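Hydrogenase maturation protease HycI (Thermococcus kodakarensis KOD1, PDB 5ZBY) probably acts as an endopeptidase of the A31 family that trims the C-terminus of the large subunit of a [NiFe] hydrogenase during its maturation. Local coordinates at residues A34-L37 with K38-K42; S137-I140 with K141-A144. All blocks are in the same frame, centred on the assembly; numbering follows the deposited sequence.

Contact 1: A34-L37 with K38-K42; sequences AERL and KELVK
R36 and E39, one turn apart on helix 29-40, form a salt bridge in which R36 NH1 donates to E39 OE1 over 2.9 Å. The two side chains meet at about a right angle, their guanidinium and carboxylate planes turned 79° apart, and OE1 is approached nearly along its C-O bond. R36 NE forms a further salt bridge with E145 OE2 on helix 138-156, so two acids share the guanidinium. With CG swung away from the backbone N (chi1 178°) and a bend at chi2, the R36 chain runs toward the last turn of its helix, where L40 CD2 lies over one guanidinium face, offset toward the rim and 3.6 Å from R36 NH1. In the backbone, K38 N still reaches A34 O at 3.1 Å in the alpha-helical pattern. Beyond it the pattern is mixed: E39 N to R36 O and L40 N to L37 O are i to i+3 bonds of 3.0 Å, with a weak i to i+4 bond from V41 N to L37 O. Hydrogen bonding is thus partly weak and irregular over 38-41. The aliphatic part of K38 passes E35, K38 CE lying 3.5 Å from E35 OE2, while K38 NZ is spent on the carbonyl oxygen of I48. On the buried side L37 and V41 point the same way, L37 CD2 resting 3.9 Å from V41 CG2. L37 also touches I48 and I151, and V41 meets V46 and L155, so this part of the beta-alpha-beta unit 14-18, 29-40, 46-50 fits between sheet and C-terminal helix. The two acids around R36 would be expected to stabilise its positive charge and restrict the swing of its guanidinium.

Contact 2: S137-I140 with K141-A144; sequences SELI and KERA
K141 NZ is salt-bridged to two acids, E138 OE2 and E135 OE2, the latter in the chain before helix 138-156. The bond from K141 NZ to E138 OE2 measures 3.0 Å and reaches that oxygen from above the carboxylate plane. Both side chains lie alongside each other; E138 folds back at chi2 (-63°) to bring its carboxylate to the lysine, and K141 CE passes 3.4 Å from S137 O. S137 O accepts K141 N at 3.1 Å, opening the regular i to i+4 ladder continued by E142 N on E138 O, R143 N on L139 O and A144 N on I140 O. S137 is the N-cap of helix 138-156: its OG accepts I140 N over 3.1 Å in a nearly straight bond and is also hydrogen-bonded to D26. Further along, R143 grips its neighbour E142 side-on, NE to OE1 and NH2 to OE2. The bond from R143 NH2 to E142 OE2 is the shorter, 2.7 Å, lying in the guanidinium plane and using the syn lone pair of OE2. L139 CD1 fits beside this pair, 3.8 Å from E142 OE1 and 4.0 Å from R143 CG. On the buried side I140 packs against F29 and C125, and A144 touches F29, L32 and V33.

Overall arrangement
The two contacts lie on separate helices, their centres about 16 Å apart and their nearest atoms about 5 Å apart without touching. Contact 1 is the closing end of helix 29-40, contact 2 the opening end of helix 138-156; these helices pack together, contact 1 against the later turns of the C-terminal helix, contact 2 against the early part of helix 29-40. Both are partly buried: L37, V41, I140 and A144 are buried, while most charged side chains lie toward the surface. Their chemistry follows their place: 34-42 loses regular hydrogen bonding and ties an arginine to the neighbouring helix, whereas 137-144 starts with a serine cap and keeps its ion pairs near home.

Contact 1: A34-L37 with K38-K42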
ATOM      1  N   ALA A  34      -6.874   0.820   3.377  1.00 23.81           N
ATOM      2  CA  ALA A  34      -6.705  -0.152   4.435  1.00 22.24           C
ATOM      3  C   ALA A  34      -8.010  -0.217   5.217  1.00 27.83           C
ATOM      4  O   ALA A  34      -8.473  -1.316   5.546  1.00 29.38           O
ATOM      5  CB  ALA A  34      -5.531   0.219   5.341  1.00 24.53           C
ATOM      6  N   GLU A  35      -8.614   0.942   5.506  1.00 30.36           N
ATOM      7  CA  GLU A  35      -9.752   0.866   6.427  1.00 28.47           C
ATOM      8  C   GLU A  35     -10.898   0.234   5.703  1.00 31.74           C
ATOM      9  O   GLU A  35     -11.650  -0.568   6.290  1.00 33.61           O
ATOM     10  CB  GLU A  35     -10.116   2.248   6.995  1.00 28.03           C
ATOM     11  CG  GLU A  35      -9.071   2.699   8.008  1.00 30.08           C
ATOM     12  CD  GLU A  35      -9.021   1.784   9.233  1.00 48.07           C
ATOM     13  OE1 GLU A  35     -10.104   1.427   9.742  1.00 49.63           O
ATOM     14  OE2 GLU A  35      -7.913   1.391   9.673  1.00 43.76           O
ATOM     15  N   ARG A  36     -10.975   0.459   4.402  1.00 29.95           N
ATOM     16  CA  ARG A  36     -12.066  -0.135   3.677  1.00 31.50           C
ATOM     17  C   ARG A  36     -11.835  -1.637   3.556  1.00 32.65           C
ATOM     18  O   ARG A  36     -12.795  -2.434   3.649  1.00 37.91           O
ATOM     19  CB  ARG A  36     -12.218   0.521   2.311  1.00 32.43           C
ATOM     20  CG  ARG A  36     -13.326  -0.099   1.489  1.00 39.72           C
ATOM     21  CD  ARG A  36     -14.695   0.154   2.129  1.00 43.29           C
ATOM     22  NE  ARG A  36     -15.768  -0.162   1.189  1.00 45.34           N
ATOM     23  CZ  ARG A  36     -16.853  -0.865   1.486  1.00 61.68           C
ATOM     24  NH1 ARG A  36     -17.040  -1.326   2.719  1.00 52.86           N
ATOM     25  NH2 ARG A  36     -17.762  -1.095   0.551  1.00 52.48           N
ATOM     26  N   LEU A  37     -10.571  -2.062   3.430  1.00 29.35           N
ATOM     27  CA  LEU A  37     -10.329  -3.485   3.266  1.00 28.35           C
ATOM     28  C   LEU A  37     -10.720  -4.209   4.549  1.00 32.50           C
ATOM     29  O   LEU A  37     -11.155  -5.377   4.493  1.00 32.27           O
ATOM     30  CB  LEU A  37      -8.877  -3.788   2.928  1.00 29.31           C
ATOM     31  CG  LEU A  37      -8.537  -3.555   1.451  1.00 27.76           C
ATOM     32  CD1 LEU A  37      -7.013  -3.600   1.260  1.00 29.39           C
ATOM     33  CD2 LEU A  37      -9.274  -4.647   0.631  1.00 35.01           C
ATOM     34  N   LYS A  38     -10.591  -3.525   5.685  1.00 27.70           N
ATOM     35  CA  LYS A  38     -10.922  -4.189   6.962  1.00 29.79           C
ATOM     36  C   LYS A  38     -12.410  -4.550   7.019  1.00 44.76           C
ATOM     37  O   LYS A  38     -12.813  -5.490   7.726  1.00 35.45           O
ATOM     38  CB  LYS A  38     -10.528  -3.297   8.137  1.00 30.32           C
ATOM     39  CG  LYS A  38      -9.027  -3.301   8.460  1.00 30.45           C
ATOM     40  CD  LYS A  38      -8.725  -2.276   9.551  1.00 33.65           C
ATOM     41  CE  LYS A  38      -7.240  -2.036   9.766  1.00 39.21           C
ATOM     42  NZ  LYS A  38      -6.557  -3.029  10.600  1.00 45.88           N
ATOM     43  N   GLU A  39     -13.217  -3.834   6.248  1.00 38.60           N
ATOM     44  CA  GLU A  39     -14.662  -4.045   6.230  1.00 42.94           C
ATOM     45  C   GLU A  39     -15.025  -5.128   5.243  1.00 50.80           C
ATOM     46  O   GLU A  39     -16.088  -5.735   5.346  1.00 55.22           O
ATOM     47  CB  GLU A  39     -15.402  -2.752   5.870  1.00 44.02           C
ATOM     48  CG  GLU A  39     -15.160  -1.616   6.844  1.00 44.55           C
ATOM     49  CD  GLU A  39     -15.821  -0.318   6.444  1.00 54.97           C
ATOM     50  OE1 GLU A  39     -16.272  -0.179   5.282  1.00 49.98           O
ATOM     51  OE2 GLU A  39     -15.884   0.577   7.311  1.00 62.97           O
ATOM     52  N   LEU A  40     -14.130  -5.384   4.296  1.00 39.59           N
ATOM     53  CA  LEU A  40     -14.459  -6.242   3.159  1.00 38.18           C
ATOM     54  C   LEU A  40     -13.787  -7.614   3.198  1.00 49.35           C
ATOM     55  O   LEU A  40     -14.210  -8.538   2.508  1.00 59.57           O
ATOM     56  CB  LEU A  40     -14.078  -5.538   1.854  1.00 40.85           C
ATOM     57  CG  LEU A  40     -14.844  -4.288   1.444  1.00 40.91           C
ATOM     58  CD1 LEU A  40     -14.342  -3.777   0.091  1.00 38.92           C
ATOM     59  CD2 LEU A  40     -16.329  -4.593   1.374  1.00 48.58           C
ATOM     60  N   VAL A  41     -12.747  -7.763   4.004  1.00 39.94           N
ATOM     61  CA  VAL A  41     -11.924  -8.964   3.917  1.00 32.64           C
ATOM     62  C   VAL A  41     -11.881  -9.659   5.256  1.00 49.77           C
ATOM     63  O   VAL A  41     -11.324  -9.118   6.212  1.00 57.67           O
ATOM     64  CB  VAL A  41     -10.478  -8.624   3.472  1.00 42.38           C
ATOM     65  CG1 VAL A  41      -9.565  -9.852   3.528  1.00 38.18           C
ATOM     66  CG2 VAL A  41     -10.484  -8.011   2.085  1.00 43.85           C
ATOM     67  N   LYS A  42     -12.501 -10.807   5.334  1.00 49.34           N
ATOM     68  CA  LYS A  42     -12.305 -11.603   6.490  1.00 58.52           C
ATOM     69  C   LYS A  42     -11.921 -12.988   6.064  1.00 45.47           C
ATOM     70  O   LYS A  42     -12.686 -13.708   5.494  1.00 52.10           O
ATOM     71  CB  LYS A  42     -13.545 -11.569   7.348  1.00 75.93           C
ATOM     72  CG  LYS A  42     -13.888 -10.154   7.771  1.00 80.72           C
ATOM     73  CD  LYS A  42     -12.744  -9.518   8.528  1.00 57.00           C
ATOM     74  CE  LYS A  42     -12.608 -10.037   9.940  1.00 82.43           C
ATOM     75  NZ  LYS A  42     -11.578  -9.317  10.732  1.00 77.98           N
TER

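Contact 2: S137-I140 with K141-A144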
ATOM      1  N   SER A 137      -9.745  14.372  -1.964  1.00 29.96           N
ATOM      2  CA  SER A 137     -10.621  14.679  -3.059  1.00 25.93           C
ATOM      3  C   SER A 137     -11.619  13.571  -3.270  1.00 37.31           C
ATOM      4  O   SER A 137     -11.408  12.486  -2.864  1.00 29.71           O
ATOM      5  CB  SER A 137      -9.803  14.910  -4.320  1.00 28.64           C
ATOM      6  OG  SER A 137      -9.199  13.751  -4.798  1.00 28.20           O
ATOM      7  N   GLU A 138     -12.749  13.909  -3.864  1.00 37.59           N
ATOM      8  CA  GLU A 138     -13.768  12.941  -4.229  1.00 34.99           C
ATOM      9  C   GLU A 138     -13.159  11.856  -5.081  1.00 31.00           C
ATOM     10  O   GLU A 138     -13.442  10.672  -4.888  1.00 31.56           O
ATOM     11  CB  GLU A 138     -14.891  13.621  -5.008  1.00 43.12           C
ATOM     12  CG  GLU A 138     -15.515  14.754  -4.240  1.00 44.65           C
ATOM     13  CD  GLU A 138     -16.181  14.253  -2.969  1.00 88.06           C
ATOM     14  OE1 GLU A 138     -16.861  13.210  -3.042  1.00 90.60           O
ATOM     15  OE2 GLU A 138     -16.012  14.886  -1.903  1.00 98.13           O
ATOM     16  N   LEU A 139     -12.310  12.264  -6.011  1.00 29.63           N
ATOM     17  CA  LEU A 139     -11.689  11.332  -6.952  1.00 29.40           C
ATOM     18  C   LEU A 139     -10.825  10.297  -6.210  1.00 28.00           C
ATOM     19  O   LEU A 139     -10.958   9.120  -6.439  1.00 28.41           O
ATOM     20  CB  LEU A 139     -10.843  12.091  -7.992  1.00 27.90           C
ATOM     21  CG  LEU A 139     -10.029  11.216  -8.954  1.00 30.91           C
ATOM     22  CD1 LEU A 139     -10.890  10.195  -9.625  1.00 41.70           C
ATOM     23  CD2 LEU A 139      -9.406  12.177 -10.009  1.00 35.32           C
ATOM     24  N   ILE A 140      -9.980  10.748  -5.313  1.00 25.11           N
ATOM     25  CA  ILE A 140      -9.150   9.852  -4.543  1.00 23.13           C
ATOM     26  C   ILE A 140      -9.975   8.943  -3.657  1.00 31.21           C
ATOM     27  O   ILE A 140      -9.620   7.832  -3.476  1.00 26.38           O
ATOM     28  CB  ILE A 140      -8.075  10.611  -3.752  1.00 25.55           C
ATOM     29  CG1 ILE A 140      -6.985  11.131  -4.669  1.00 39.69           C
ATOM     30  CG2 ILE A 140      -7.460   9.793  -2.636  1.00 28.92           C
ATOM     31  CD1 ILE A 140      -6.591  10.242  -5.783  1.00 36.64           C
ATOM     32  N   LYS A 141     -11.040   9.452  -3.075  1.00 27.87           N
ATOM     33  CA  LYS A 141     -11.919   8.560  -2.300  1.00 29.90           C
ATOM     34  C   LYS A 141     -12.485   7.481  -3.180  1.00 29.44           C
ATOM     35  O   LYS A 141     -12.565   6.296  -2.763  1.00 30.15           O
ATOM     36  CB  LYS A 141     -13.066   9.328  -1.635  1.00 35.09           C
ATOM     37  CG  LYS A 141     -12.611  10.252  -0.539  1.00 37.07           C
ATOM     38  CD  LYS A 141     -13.791  11.035   0.046  1.00 44.10           C
ATOM     39  CE  LYS A 141     -13.805  12.468  -0.402  1.00 68.75           C
ATOM     40  NZ  LYS A 141     -14.855  13.220   0.340  1.00 92.98           N
ATOM     41  N   GLU A 142     -12.880   7.855  -4.389  1.00 33.41           N
ATOM     42  CA  GLU A 142     -13.471   6.875  -5.298  1.00 33.84           C
ATOM     43  C   GLU A 142     -12.410   5.842  -5.721  1.00 33.11           C
ATOM     44  O   GLU A 142     -12.712   4.647  -5.860  1.00 32.99           O
ATOM     45  CB  GLU A 142     -14.113   7.583  -6.502  1.00 33.26           C
ATOM     46  CG  GLU A 142     -14.728   6.633  -7.521  1.00 44.70           C
ATOM     47  CD  GLU A 142     -13.747   6.204  -8.595  1.00 63.88           C
ATOM     48  OE1 GLU A 142     -12.892   7.040  -8.978  1.00 89.35           O
ATOM     49  OE2 GLU A 142     -13.830   5.033  -9.052  1.00 56.26           O
ATOM     50  N   ARG A 143     -11.176   6.299  -5.924  1.00 29.62           N
ATOM     51  CA  ARG A 143     -10.088   5.432  -6.356  1.00 28.21           C
ATOM     52  C   ARG A 143      -9.737   4.471  -5.210  1.00 26.72           C
ATOM     53  O   ARG A 143      -9.435   3.301  -5.442  1.00 28.39           O
ATOM     54  CB  ARG A 143      -8.850   6.254  -6.794  1.00 27.67           C
ATOM     55  CG  ARG A 143      -9.026   7.033  -8.138  1.00 29.45           C
ATOM     56  CD  ARG A 143      -9.007   6.099  -9.358  1.00 30.06           C
ATOM     57  NE  ARG A 143     -10.300   5.462  -9.537  1.00 55.22           N
ATOM     58  CZ  ARG A 143     -10.555   4.536 -10.456  1.00 54.49           C
ATOM     59  NH1 ARG A 143      -9.592   4.151 -11.282  1.00 47.77           N
ATOM     60  NH2 ARG A 143     -11.766   3.988 -10.537  1.00 55.61           N
ATOM     61  N   ALA A 144      -9.758   4.962  -3.965  1.00 27.67           N
ATOM     62  CA  ALA A 144      -9.471   4.072  -2.813  1.00 23.19           C
ATOM     63  C   ALA A 144     -10.540   2.999  -2.712  1.00 29.12           C
ATOM     64  O   ALA A 144     -10.227   1.823  -2.503  1.00 27.13           O
ATOM     65  CB  ALA A 144      -9.404   4.868  -1.518  1.00 25.47           C
TER